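Local coordinates for protein fusion DH (Streptomyces sp. MJ635-86F5, PDB 6K97) that is an engineered fusion of the two parts of a split polyketide synthase dehydratase from cremimycin biosynthesis, which probably removes water from carrier-bound polyketide intermediates, at residues A[71-75]-A[76-80]; A[82-85]-A[86-90]; A[201-204]-A[205-208]; A[241-245]-A[246-250]. One frame throughout, in Å; residues are numbered along the deposited sequence.

Contact 1. Residues A[71-75]-A[76-80]; sequences TIVPG and TAFVE
Phe78 reaches back from the first turn of helix 75-88 to lie against Val73, showing how a helix start can be packed by the loop that leads into it. With CG anti to its own carbonyl carbon (chi1 -70°), the ring swings toward the N-terminal end of the helix. Its CB rests 3.5 Å from Gly75 O, CD2 is 3.7 Å from Pro74 O, and CE2 lies 4.0 Å from Val73 O. At the tip, CZ meets Val73 CG1, which stands over one ring face in a CH-pi contact, 4.2 Å from the centroid and offset toward the rim. The same methyl touches Ala77 CB at 3.5 Å. Cutting Phe78 back to alanine would probably leave Val73 CG1 without its ring and open a gap beside the helix start. Pro74, the N-cap, ends the HxxxGxxxxP signature of dehydratases, begun by His65; its O takes two weak bonds, from Ala77 N and Phe78 N, before Val79 N to Gly75 O (3.0 Å) starts the regular ladder. All this belongs to the first part of the fusion: Phe78 packs on Leu99 and Val79 on Ile94, both of strand 93-99, while Thr76 OG1 bonds Pro252 O of the second part.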
ATOM      1  N   THR A  71     -10.195 -23.771  11.873  1.00 43.59           N
ATOM      2  CA  THR A  71     -10.222 -22.427  12.396  1.00 45.04           C
ATOM      3  C   THR A  71     -10.091 -21.405  11.273  1.00 43.11           C
ATOM      4  O   THR A  71      -9.124 -21.437  10.508  1.00 41.39           O
ATOM      5  CB  THR A  71      -9.067 -22.205  13.389  1.00 44.65           C
ATOM      6  OG1 THR A  71      -9.296 -23.084  14.483  1.00 39.85           O
ATOM      7  CG2 THR A  71      -9.079 -20.770  13.896  1.00 45.86           C
ATOM      8  N   ILE A  72     -11.077 -20.512  11.186  1.00 41.90           N
ATOM      9  CA  ILE A  72     -11.200 -19.612  10.028  1.00 40.82           C
ATOM     10  C   ILE A  72     -11.668 -18.283  10.495  1.00 39.71           C
ATOM     11  O   ILE A  72     -12.376 -18.185  11.518  1.00 39.35           O
ATOM     12  CB  ILE A  72     -12.208 -20.112   8.973  1.00 41.69           C
ATOM     13  CG1 ILE A  72     -13.662 -20.009   9.442  1.00 37.67           C
ATOM     14  CG2 ILE A  72     -11.949 -21.569   8.600  1.00 39.90           C
ATOM     15  CD1 ILE A  72     -14.646 -20.427   8.348  1.00 37.20           C
ATOM     16  N   VAL A  73     -11.239 -17.247   9.779  1.00 36.76           N
ATOM     17  CA  VAL A  73     -11.594 -15.917  10.175  1.00 34.33           C
ATOM     18  C   VAL A  73     -13.081 -15.818  10.021  1.00 32.80           C
ATOM     19  O   VAL A  73     -13.609 -16.149   8.968  1.00 33.19           O
ATOM     20  CB  VAL A  73     -10.865 -14.898   9.283  1.00 36.12           C
ATOM     21  CG1 VAL A  73     -11.380 -13.479   9.514  1.00 35.73           C
ATOM     22  CG2 VAL A  73      -9.353 -14.957   9.516  1.00 37.08           C
ATOM     23  N   PRO A  74     -13.781 -15.362  11.042  1.00 35.40           N
ATOM     24  CA  PRO A  74     -15.254 -15.179  10.849  1.00 37.88           C
ATOM     25  C   PRO A  74     -15.658 -14.107   9.825  1.00 35.82           C
ATOM     26  O   PRO A  74     -14.892 -13.187   9.555  1.00 34.46           O
ATOM     27  CB  PRO A  74     -15.774 -14.762  12.238  1.00 35.19           C
ATOM     28  CG  PRO A  74     -14.590 -14.251  12.959  1.00 34.80           C
ATOM     29  CD  PRO A  74     -13.322 -14.776  12.308  1.00 36.66           C
ATOM     30  N   GLY A  75     -16.885 -14.242   9.306  1.00 34.06           N
ATOM     31  CA  GLY A  75     -17.410 -13.313   8.361  1.00 32.14           C
ATOM     32  C   GLY A  75     -17.469 -11.924   8.980  1.00 33.44           C
ATOM     33  O   GLY A  75     -17.183 -10.946   8.304  1.00 35.63           O
ATOM     34  N   THR A  76     -17.841 -11.838  10.264  1.00 30.59           N
ATOM     35  CA  THR A  76     -17.955 -10.573  10.892  1.00 30.39           C
ATOM     36  C   THR A  76     -16.597  -9.889  11.020  1.00 31.28           C
ATOM     37  O   THR A  76     -16.552  -8.686  11.067  1.00 32.36           O
ATOM     38  CB  THR A  76     -18.627 -10.630  12.270  1.00 30.07           C
ATOM     39  OG1 THR A  76     -17.856 -11.456  13.139  1.00 28.28           O
ATOM     40  CG2 THR A  76     -20.056 -11.088  12.148  1.00 29.38           C
ATOM     41  N   ALA A  77     -15.497 -10.623  11.022  1.00 31.40           N
ATOM     42  CA  ALA A  77     -14.179  -9.976  10.976  1.00 31.11           C
ATOM     43  C   ALA A  77     -13.906  -9.336   9.643  1.00 29.91           C
ATOM     44  O   ALA A  77     -13.307  -8.232   9.587  1.00 30.44           O
ATOM     45  CB  ALA A  77     -13.063 -10.939  11.307  1.00 30.73           C
ATOM     46  N   PHE A  78     -14.333  -9.967   8.564  1.00 28.51           N
ATOM     47  CA  PHE A  78     -14.187  -9.285   7.256  1.00 29.57           C
ATOM     48  C   PHE A  78     -15.079  -8.027   7.198  1.00 29.46           C
ATOM     49  O   PHE A  78     -14.704  -6.984   6.674  1.00 28.83           O
ATOM     50  CB  PHE A  78     -14.559 -10.229   6.132  1.00 31.19           C
ATOM     51  CG  PHE A  78     -13.570 -11.346   5.914  1.00 30.96           C
ATOM     52  CD1 PHE A  78     -12.264 -11.063   5.573  1.00 31.92           C
ATOM     53  CD2 PHE A  78     -13.945 -12.666   6.051  1.00 29.82           C
ATOM     54  CE1 PHE A  78     -11.343 -12.084   5.404  1.00 31.62           C
ATOM     55  CE2 PHE A  78     -13.034 -13.704   5.839  1.00 29.93           C
ATOM     56  CZ  PHE A  78     -11.751 -13.406   5.505  1.00 31.23           C
ATOM     57  N   VAL A  79     -16.251  -8.107   7.805  1.00 29.74           N
ATOM     58  CA  VAL A  79     -17.088  -6.920   8.001  1.00 29.32           C
ATOM     59  C   VAL A  79     -16.359  -5.823   8.778  1.00 29.45           C
ATOM     60  O   VAL A  79     -16.385  -4.638   8.360  1.00 27.87           O
ATOM     61  CB  VAL A  79     -18.354  -7.273   8.726  1.00 28.90           C
ATOM     62  CG1 VAL A  79     -19.161  -6.040   9.044  1.00 28.86           C
ATOM     63  CG2 VAL A  79     -19.204  -8.171   7.840  1.00 31.73           C
ATOM     64  N   GLU A  80     -15.687  -6.206   9.874  1.00 26.98           N
ATOM     65  CA  GLU A  80     -14.984  -5.226  10.651  1.00 27.17           C
ATOM     66  C   GLU A  80     -13.897  -4.517   9.779  1.00 29.44           C
ATOM     67  O   GLU A  80     -13.741  -3.293   9.832  1.00 26.30           O
ATOM     68  CB  GLU A  80     -14.362  -5.845  11.866  1.00 26.89           C
ATOM     69  CG  GLU A  80     -13.408  -4.918  12.653  1.00 28.47           C
ATOM     70  CD  GLU A  80     -14.091  -3.706  13.288  1.00 30.34           C
ATOM     71  OE1 GLU A  80     -15.382  -3.661  13.354  1.00 32.02           O
ATOM     72  OE2 GLU A  80     -13.348  -2.822  13.782  1.00 29.09           O
TER

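Contact 2. Residues A[82-85]-A[86-90]; sequences ALHA and ADIAG
Ala86 N bonds Ala82 O at 2.7 Å, the first of four successive i to i+4 bonds that carry the last turns of helix 75-88. Asp87 N to Leu83 O, Ile88 N to His84 O and Ala89 N to Ala85 O follow, the last two both at 3.0 Å, and the ladder continues to the end of the helix. There Gly90, with a phi of 73°, is the C-prime residue of a Schellman motif: its N returns to Asp87 O (3.3 Å), and the N of the residue after it reaches Ala86 O. The helix thus ends at a glycine, whose positive phi takes the chain out of the helical path.

The side-chain part of the contact is carried by His84 and Ile88, one turn apart. His84 holds CG anti to its backbone N (chi1 -165°), which sends the imidazole outward, leaning toward the C-terminal end, where Ile88 follows. Ile88 lays CG1 over one face of that ring in a CH-pi contact, 4.2 Å from the centroid, with NE2 the nearest ring atom at 3.9 Å. CG1 also lies 3.4 Å from His84 O, and the terminal CD1 comes nearest to NE2. The ring's rotation is fixed by its two nitrogens: NE2 bonds Thr32 OG1, and ND1 bonds His249 NE2, which belongs to the second part of the fusion.

Within the first hotdog part, Ala82 and Ala85 face Leu128 of strand 126-134, Ala85 and Ile88 rest on Phe50 of strand 48-55, and Leu83 packs on Ile94 of strand 93-99.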
ATOM      1  N   ALA A  82     -13.849  -4.026   6.590  1.00 30.02           N
ATOM      2  CA  ALA A  82     -14.507  -3.105   5.698  1.00 30.48           C
ATOM      3  C   ALA A  82     -15.022  -1.840   6.432  1.00 30.82           C
ATOM      4  O   ALA A  82     -14.935  -0.753   5.904  1.00 29.31           O
ATOM      5  CB  ALA A  82     -15.655  -3.792   4.995  1.00 29.81           C
ATOM      6  N   LEU A  83     -15.524  -2.007   7.647  1.00 30.76           N
ATOM      7  CA  LEU A  83     -15.927  -0.866   8.458  1.00 32.35           C
ATOM      8  C   LEU A  83     -14.735   0.071   8.668  1.00 33.30           C
ATOM      9  O   LEU A  83     -14.892   1.282   8.496  1.00 32.42           O
ATOM     10  CB  LEU A  83     -16.528  -1.297   9.798  1.00 32.01           C
ATOM     11  CG  LEU A  83     -17.910  -1.980   9.625  1.00 34.11           C
ATOM     12  CD1 LEU A  83     -18.357  -2.651  10.914  1.00 33.28           C
ATOM     13  CD2 LEU A  83     -18.973  -1.005   9.133  1.00 32.47           C
ATOM     14  N   HIS A  84     -13.543  -0.463   8.946  1.00 32.03           N
ATOM     15  CA  HIS A  84     -12.392   0.408   9.114  1.00 33.37           C
ATOM     16  C   HIS A  84     -12.083   1.157   7.808  1.00 34.37           C
ATOM     17  O   HIS A  84     -11.909   2.397   7.784  1.00 37.08           O
ATOM     18  CB  HIS A  84     -11.175  -0.330   9.609  1.00 32.89           C
ATOM     19  CG  HIS A  84     -10.116   0.573  10.130  1.00 35.96           C
ATOM     20  ND1 HIS A  84     -10.253   1.279  11.310  1.00 37.18           N
ATOM     21  CD2 HIS A  84      -8.936   0.969   9.594  1.00 37.29           C
ATOM     22  CE1 HIS A  84      -9.188   2.042  11.496  1.00 36.69           C
ATOM     23  NE2 HIS A  84      -8.385   1.889  10.462  1.00 37.40           N
ATOM     24  N   ALA A  85     -12.090   0.437   6.708  1.00 32.55           N
ATOM     25  CA  ALA A  85     -11.876   1.118   5.437  1.00 33.74           C
ATOM     26  C   ALA A  85     -12.935   2.194   5.211  1.00 33.84           C
ATOM     27  O   ALA A  85     -12.641   3.292   4.762  1.00 32.38           O
ATOM     28  CB  ALA A  85     -11.888   0.106   4.325  1.00 34.35           C
ATOM     29  N   ALA A  86     -14.195   1.852   5.505  1.00 33.75           N
ATOM     30  CA  ALA A  86     -15.295   2.786   5.286  1.00 32.67           C
ATOM     31  C   ALA A  86     -15.063   4.084   6.069  1.00 33.86           C
ATOM     32  O   ALA A  86     -15.163   5.188   5.524  1.00 35.85           O
ATOM     33  CB  ALA A  86     -16.611   2.149   5.667  1.00 30.43           C
ATOM     34  N   ASP A  87     -14.720   3.918   7.323  1.00 33.33           N
ATOM     35  CA  ASP A  87     -14.452   4.992   8.177  1.00 37.12           C
ATOM     36  C   ASP A  87     -13.298   5.880   7.619  1.00 38.40           C
ATOM     37  O   ASP A  87     -13.461   7.079   7.471  1.00 36.39           O
ATOM     38  CB  ASP A  87     -14.144   4.443   9.552  1.00 41.63           C
ATOM     39  CG  ASP A  87     -13.847   5.524  10.568  1.00 47.78           C
ATOM     40  OD1 ASP A  87     -14.522   6.533  10.554  1.00 51.15           O
ATOM     41  OD2 ASP A  87     -12.909   5.364  11.376  1.00 56.18           O
ATOM     42  N   ILE A  88     -12.180   5.300   7.223  1.00 37.48           N
ATOM     43  CA  ILE A  88     -11.079   6.138   6.792  1.00 38.87           C
ATOM     44  C   ILE A  88     -11.387   6.855   5.486  1.00 39.30           C
ATOM     45  O   ILE A  88     -10.965   8.005   5.275  1.00 41.65           O
ATOM     46  CB  ILE A  88      -9.811   5.312   6.668  1.00 41.86           C
ATOM     47  CG1 ILE A  88      -9.425   4.703   8.038  1.00 44.01           C
ATOM     48  CG2 ILE A  88      -8.673   6.132   6.128  1.00 41.23           C
ATOM     49  CD1 ILE A  88      -9.181   5.729   9.114  1.00 45.41           C
ATOM     50  N   ALA A  89     -12.149   6.211   4.619  1.00 39.06           N
ATOM     51  CA  ALA A  89     -12.529   6.787   3.313  1.00 39.38           C
ATOM     52  C   ALA A  89     -13.790   7.639   3.317  1.00 38.19           C
ATOM     53  O   ALA A  89     -14.265   7.990   2.257  1.00 41.32           O
ATOM     54  CB  ALA A  89     -12.711   5.676   2.307  1.00 39.18           C
ATOM     55  N   GLY A  90     -14.383   7.934   4.468  1.00 36.13           N
ATOM     56  CA  GLY A  90     -15.567   8.809   4.466  1.00 36.27           C
ATOM     57  C   GLY A  90     -16.871   8.189   3.929  1.00 37.18           C
ATOM     58  O   GLY A  90     -17.796   8.929   3.556  1.00 37.58           O
TER

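Contact 3. Residues A[201-204]-A[205-208]; sequences GLYA and RLAD
Arg205 folds back over Gly201, one helical turn earlier, while its backbone N bonds Gly201 O at 3.2 Å. The chain runs out extended at chi2 and then bends at chi3 (-77°), which brings the guanidinium flat across the peptide: Gly201 O sits 3.2 Å above the plane, over the centre of the group. Neither NE nor NH2 aims an N-H well enough at that oxygen to bond it, so the approach is one of flat group over carbonyl. The missing side chain of Gly201 matters here, since a beta carbon would lie about 3.0 Å from Arg205 NH2, too close for this pose of the arginine. Both residues also touch a crystal neighbour, and the pose should be read with that in mind.

Leu206 comes next and turns to the buried side. Its N bonds Leu202 O at 2.9 Å, its CG packs tightly on that same oxygen (3.2 Å), and CD1 reaches Leu202 CG at 3.9 Å. The same methyl approaches Tyr203 CD1 more loosely, obliquely to the ring. Helix 199-208 is a short amphipathic helix of the second, C-terminal hotdog part of the fusion. Its inner side lies against strand 211-213, through Leu206 on Phe211 and Tyr203 on Tyr213, and Tyr203 OH bonds both His260 ND1 and Leu220 N.

Ala207 returns to the surface, its N bonding Tyr203 O and its CB lying near that oxygen. Asp208 closes the run: N bonds Ala204 O at 3.1 Å, and the carboxylate, with CG anti to its own carbonyl carbon, stands beside the same oxygen, OD2 at 3.6 Å.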
ATOM      1  N   GLY A 201     -27.999 -24.321  25.888  1.00 40.69           N
ATOM      2  CA  GLY A 201     -28.565 -25.394  25.073  1.00 41.35           C
ATOM      3  C   GLY A 201     -28.452 -25.166  23.567  1.00 39.96           C
ATOM      4  O   GLY A 201     -28.124 -26.102  22.791  1.00 38.61           O
ATOM      5  N   LEU A 202     -28.671 -23.923  23.134  1.00 38.73           N
ATOM      6  CA  LEU A 202     -28.445 -23.605  21.717  1.00 38.55           C
ATOM      7  C   LEU A 202     -26.966 -23.872  21.307  1.00 40.15           C
ATOM      8  O   LEU A 202     -26.680 -24.514  20.253  1.00 40.95           O
ATOM      9  CB  LEU A 202     -28.800 -22.159  21.441  1.00 38.15           C
ATOM     10  CG  LEU A 202     -28.528 -21.703  20.009  1.00 34.97           C
ATOM     11  CD1 LEU A 202     -29.432 -22.442  19.035  1.00 34.38           C
ATOM     12  CD2 LEU A 202     -28.740 -20.229  19.921  1.00 36.13           C
ATOM     13  N   TYR A 203     -26.026 -23.381  22.121  1.00 38.48           N
ATOM     14  CA  TYR A 203     -24.611 -23.582  21.807  1.00 36.83           C
ATOM     15  C   TYR A 203     -24.236 -25.053  21.786  1.00 39.68           C
ATOM     16  O   TYR A 203     -23.470 -25.471  20.920  1.00 42.28           O
ATOM     17  CB  TYR A 203     -23.731 -22.791  22.740  1.00 35.92           C
ATOM     18  CG  TYR A 203     -23.600 -21.343  22.381  1.00 34.77           C
ATOM     19  CD1 TYR A 203     -23.150 -20.963  21.155  1.00 34.15           C
ATOM     20  CD2 TYR A 203     -23.923 -20.346  23.285  1.00 36.10           C
ATOM     21  CE1 TYR A 203     -23.022 -19.635  20.817  1.00 34.77           C
ATOM     22  CE2 TYR A 203     -23.826 -19.008  22.951  1.00 33.86           C
ATOM     23  CZ  TYR A 203     -23.353 -18.656  21.717  1.00 35.35           C
ATOM     24  OH  TYR A 203     -23.196 -17.305  21.370  1.00 32.74           O
ATOM     25  N   ALA A 204     -24.826 -25.874  22.662  1.00 41.41           N
ATOM     26  CA  ALA A 204     -24.546 -27.330  22.599  1.00 41.74           C
ATOM     27  C   ALA A 204     -24.992 -27.971  21.279  1.00 41.97           C
ATOM     28  O   ALA A 204     -24.274 -28.760  20.683  1.00 45.45           O
ATOM     29  CB  ALA A 204     -25.162 -28.038  23.767  1.00 42.15           C
ATOM     30  N   ARG A 205     -26.189 -27.641  20.822  1.00 42.21           N
ATOM     31  CA  ARG A 205     -26.699 -28.176  19.551  1.00 39.92           C
ATOM     32  C   ARG A 205     -25.889 -27.652  18.339  1.00 40.91           C
ATOM     33  O   ARG A 205     -25.555 -28.383  17.386  1.00 42.10           O
ATOM     34  CB  ARG A 205     -28.209 -27.848  19.454  1.00 39.55           C
ATOM     35  CG  ARG A 205     -29.030 -28.746  20.383  1.00 41.46           C
ATOM     36  CD  ARG A 205     -30.522 -28.436  20.301  1.00 42.92           C
ATOM     37  NE  ARG A 205     -30.875 -27.218  21.038  1.00 43.49           N
ATOM     38  CZ  ARG A 205     -31.168 -27.151  22.333  1.00 42.29           C
ATOM     39  NH1 ARG A 205     -31.149 -28.203  23.124  1.00 43.18           N
ATOM     40  NH2 ARG A 205     -31.472 -25.990  22.845  1.00 44.14           N
ATOM     41  N   LEU A 206     -25.514 -26.385  18.382  1.00 39.58           N
ATOM     42  CA  LEU A 206     -24.670 -25.868  17.340  1.00 36.76           C
ATOM     43  C   LEU A 206     -23.315 -26.610  17.268  1.00 36.95           C
ATOM     44  O   LEU A 206     -22.804 -26.937  16.163  1.00 34.57           O
ATOM     45  CB  LEU A 206     -24.501 -24.398  17.556  1.00 36.97           C
ATOM     46  CG  LEU A 206     -25.773 -23.563  17.330  1.00 38.93           C
ATOM     47  CD1 LEU A 206     -25.477 -22.092  17.649  1.00 40.02           C
ATOM     48  CD2 LEU A 206     -26.263 -23.677  15.892  1.00 40.09           C
ATOM     49  N   ALA A 207     -22.753 -26.905  18.440  1.00 36.31           N
ATOM     50  CA  ALA A 207     -21.480 -27.622  18.530  1.00 37.45           C
ATOM     51  C   ALA A 207     -21.584 -29.001  17.919  1.00 40.34           C
ATOM     52  O   ALA A 207     -20.663 -29.463  17.239  1.00 43.50           O
ATOM     53  CB  ALA A 207     -21.009 -27.695  19.974  1.00 37.27           C
ATOM     54  N   ASP A 208     -22.717 -29.654  18.132  1.00 42.96           N
ATOM     55  CA  ASP A 208     -22.961 -30.966  17.552  1.00 45.37           C
ATOM     56  C   ASP A 208     -23.054 -30.947  16.060  1.00 43.29           C
ATOM     57  O   ASP A 208     -22.858 -31.957  15.456  1.00 47.19           O
ATOM     58  CB  ASP A 208     -24.254 -31.583  18.118  1.00 50.20           C
ATOM     59  CG  ASP A 208     -24.063 -32.133  19.538  1.00 53.07           C
ATOM     60  OD1 ASP A 208     -22.908 -32.424  19.933  1.00 59.90           O
ATOM     61  OD2 ASP A 208     -25.058 -32.224  20.275  1.00 52.42           O
TER

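Contact 4. Residues A[241-245]-A[246-250]; sequences SSPKP and EAFHV
Ala247 N bonds Lys244 O at 2.9 Å and Phe248 N bonds Pro245 O at 3.0 Å, a pair of i to i+3 links that wind the chain into a short 3-10 turn. In both, the donor sits well above the carbonyl plane, by 50° and 54°, as a tight turn imposes.

Apolar contact is made by Phe248, whose ring turns back on the loop before the turn. CE2 meets Pro243 CB obliquely at 3.9 Å, and Pro245 CA comes in at the ring edge.

Polar atoms against carbon form the third kind. The Phe248 ring carbon CD2 lies 3.5 Å from the carbonyl oxygen Lys244 O. Glu246 doubles back at chi2 (78°) to run alongside the Pro245 ring; OE1 is 3.3 Å from both CG and CD of Pro245 and 3.5 Å from Lys244 CB. A glycine in place of Pro245 would probably free the backbone phi that the ring now holds, and leave Glu246 OE1 without the ring it lies against.

This loop of the second part of the fusion joins strand 229-235 to helix 252-266. Pro243 rests on Trp61, Phe248 meets the His251 ring and packs on Glu80, and His249 reaches Leu83 and Asp87 of helix 75-88.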
ATOM      1  N   SER A 241      -9.628 -12.131  27.228  1.00 99.73           N
ATOM      2  CA  SER A 241      -8.930 -12.912  26.208  1.00 98.83           C
ATOM      3  C   SER A 241      -9.009 -12.383  24.762  1.00 98.83           C
ATOM      4  O   SER A 241      -8.495 -13.049  23.857  1.00 96.92           O
ATOM      5  CB  SER A 241      -9.397 -14.374  26.281  1.00 95.74           C
ATOM      6  OG  SER A 241      -8.807 -15.040  27.387  1.00 94.97           O
ATOM      7  N   SER A 242      -9.643 -11.224  24.525  1.00 88.54           N
ATOM      8  CA  SER A 242      -9.508 -10.522  23.206  1.00 78.50           C
ATOM      9  C   SER A 242      -9.018  -9.092  23.407  1.00 72.30           C
ATOM     10  O   SER A 242      -8.887  -8.677  24.548  1.00 81.89           O
ATOM     11  CB  SER A 242     -10.815 -10.578  22.358  1.00 74.87           C
ATOM     12  OG  SER A 242     -11.993 -10.796  23.124  1.00 82.91           O
ATOM     13  N   PRO A 243      -8.712  -8.356  22.306  1.00 57.54           N
ATOM     14  CA  PRO A 243      -8.687  -6.941  22.427  1.00 55.54           C
ATOM     15  C   PRO A 243     -10.082  -6.519  22.821  1.00 47.51           C
ATOM     16  O   PRO A 243     -11.062  -7.193  22.493  1.00 46.93           O
ATOM     17  CB  PRO A 243      -8.358  -6.449  21.000  1.00 57.84           C
ATOM     18  CG  PRO A 243      -7.782  -7.634  20.323  1.00 54.28           C
ATOM     19  CD  PRO A 243      -8.610  -8.739  20.895  1.00 58.60           C
ATOM     20  N   LYS A 244     -10.169  -5.427  23.555  1.00 44.51           N
ATOM     21  CA  LYS A 244     -11.447  -4.947  24.036  1.00 41.91           C
ATOM     22  C   LYS A 244     -12.372  -4.463  22.919  1.00 37.54           C
ATOM     23  O   LYS A 244     -11.926  -3.914  21.898  1.00 35.96           O
ATOM     24  CB  LYS A 244     -11.196  -3.844  25.030  1.00 47.42           C
ATOM     25  CG  LYS A 244     -10.263  -4.224  26.157  1.00 53.42           C
ATOM     26  CD  LYS A 244     -10.821  -5.460  26.824  1.00 59.31           C
ATOM     27  CE  LYS A 244     -10.361  -5.552  28.270  1.00 68.40           C
ATOM     28  NZ  LYS A 244     -10.953  -6.765  28.902  1.00 75.86           N
ATOM     29  N   PRO A 245     -13.683  -4.644  23.103  1.00 38.16           N
ATOM     30  CA  PRO A 245     -14.668  -4.183  22.085  1.00 34.86           C
ATOM     31  C   PRO A 245     -14.609  -2.674  21.798  1.00 33.45           C
ATOM     32  O   PRO A 245     -14.794  -2.224  20.634  1.00 33.06           O
ATOM     33  CB  PRO A 245     -16.017  -4.601  22.673  1.00 36.80           C
ATOM     34  CG  PRO A 245     -15.770  -4.869  24.136  1.00 39.45           C
ATOM     35  CD  PRO A 245     -14.329  -5.270  24.275  1.00 39.21           C
ATOM     36  N   GLU A 246     -14.209  -1.906  22.796  1.00 33.16           N
ATOM     37  CA  GLU A 246     -13.964  -0.473  22.620  1.00 33.74           C
ATOM     38  C   GLU A 246     -12.890  -0.157  21.554  1.00 33.65           C
ATOM     39  O   GLU A 246     -12.818   0.980  21.011  1.00 36.70           O
ATOM     40  CB  GLU A 246     -13.612   0.170  23.987  1.00 34.57           C
ATOM     41  CG  GLU A 246     -14.756   0.146  25.010  1.00 34.41           C
ATOM     42  CD  GLU A 246     -14.964  -1.201  25.710  1.00 35.00           C
ATOM     43  OE1 GLU A 246     -14.273  -2.195  25.369  1.00 38.80           O
ATOM     44  OE2 GLU A 246     -15.877  -1.337  26.525  1.00 34.05           O
ATOM     45  N   ALA A 247     -12.042  -1.121  21.234  1.00 31.92           N
ATOM     46  CA  ALA A 247     -11.005  -0.902  20.239  1.00 31.82           C
ATOM     47  C   ALA A 247     -11.456  -1.177  18.798  1.00 31.43           C
ATOM     48  O   ALA A 247     -10.696  -0.929  17.864  1.00 30.25           O
ATOM     49  CB  ALA A 247      -9.792  -1.771  20.560  1.00 34.47           C
ATOM     50  N   PHE A 248     -12.668  -1.705  18.616  1.00 30.24           N
ATOM     51  CA  PHE A 248     -13.148  -2.016  17.290  1.00 30.28           C
ATOM     52  C   PHE A 248     -14.327  -1.175  16.866  1.00 30.39           C
ATOM     53  O   PHE A 248     -15.111  -0.644  17.706  1.00 30.96           O
ATOM     54  CB  PHE A 248     -13.689  -3.439  17.273  1.00 32.28           C
ATOM     55  CG  PHE A 248     -12.666  -4.533  17.408  1.00 31.49           C
ATOM     56  CD1 PHE A 248     -12.112  -5.087  16.304  1.00 32.42           C
ATOM     57  CD2 PHE A 248     -12.418  -5.102  18.620  1.00 34.88           C
ATOM     58  CE1 PHE A 248     -11.244  -6.147  16.392  1.00 34.46           C
ATOM     59  CE2 PHE A 248     -11.532  -6.180  18.748  1.00 36.36           C
ATOM     60  CZ  PHE A 248     -10.947  -6.703  17.617  1.00 36.52           C
ATOM     61  N   HIS A 249     -14.567  -1.143  15.559  1.00 30.86           N
ATOM     62  CA  HIS A 249     -15.831  -0.549  15.088  1.00 32.53           C
ATOM     63  C   HIS A 249     -16.971  -1.350  15.674  1.00 32.93           C
ATOM     64  O   HIS A 249     -17.749  -0.790  16.420  1.00 33.90           O
ATOM     65  CB  HIS A 249     -15.866  -0.394  13.592  1.00 29.81           C
ATOM     66  CG  HIS A 249     -14.780   0.520  13.128  1.00 33.33           C
ATOM     67  ND1 HIS A 249     -14.840   1.882  13.318  1.00 34.16           N
ATOM     68  CD2 HIS A 249     -13.554   0.267  12.618  1.00 31.77           C
ATOM     69  CE1 HIS A 249     -13.752   2.434  12.832  1.00 33.03           C
ATOM     70  NE2 HIS A 249     -12.940   1.472  12.443  1.00 31.67           N
ATOM     71  N   VAL A 250     -16.996  -2.649  15.377  1.00 32.40           N
ATOM     72  CA  VAL A 250     -17.833  -3.610  16.087  1.00 32.48           C
ATOM     73  C   VAL A 250     -17.101  -4.972  16.236  1.00 30.32           C
ATOM     74  O   VAL A 250     -16.816  -5.622  15.287  1.00 30.21           O
ATOM     75  CB  VAL A 250     -19.156  -3.869  15.354  1.00 33.75           C
ATOM     76  CG1 VAL A 250     -20.047  -4.703  16.239  1.00 34.40           C
ATOM     77  CG2 VAL A 250     -19.861  -2.582  14.994  1.00 35.52           C
TER

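Overall arrangement
Running from the N terminus, the four contacts follow in series, each a local turn or helix segment, and none encloses or crosses another. Contacts 1 and 2 lie on the first hotdog part, at the start and end of helix 75-88, centres about 16 Å apart. Contact 3 lies about 35 Å from contact 2, centre to centre, across the middle of the chain on the peripheral helix 199-208, and touches none of the others. Contact 4, later in the same second part, comes back to the first helix: Glu80 of contact 1 receives the backbone N-H groups of His249 and Val250, and His249 also ties contact 4 to the end of the helix in contact 2. These links join the two fused parts.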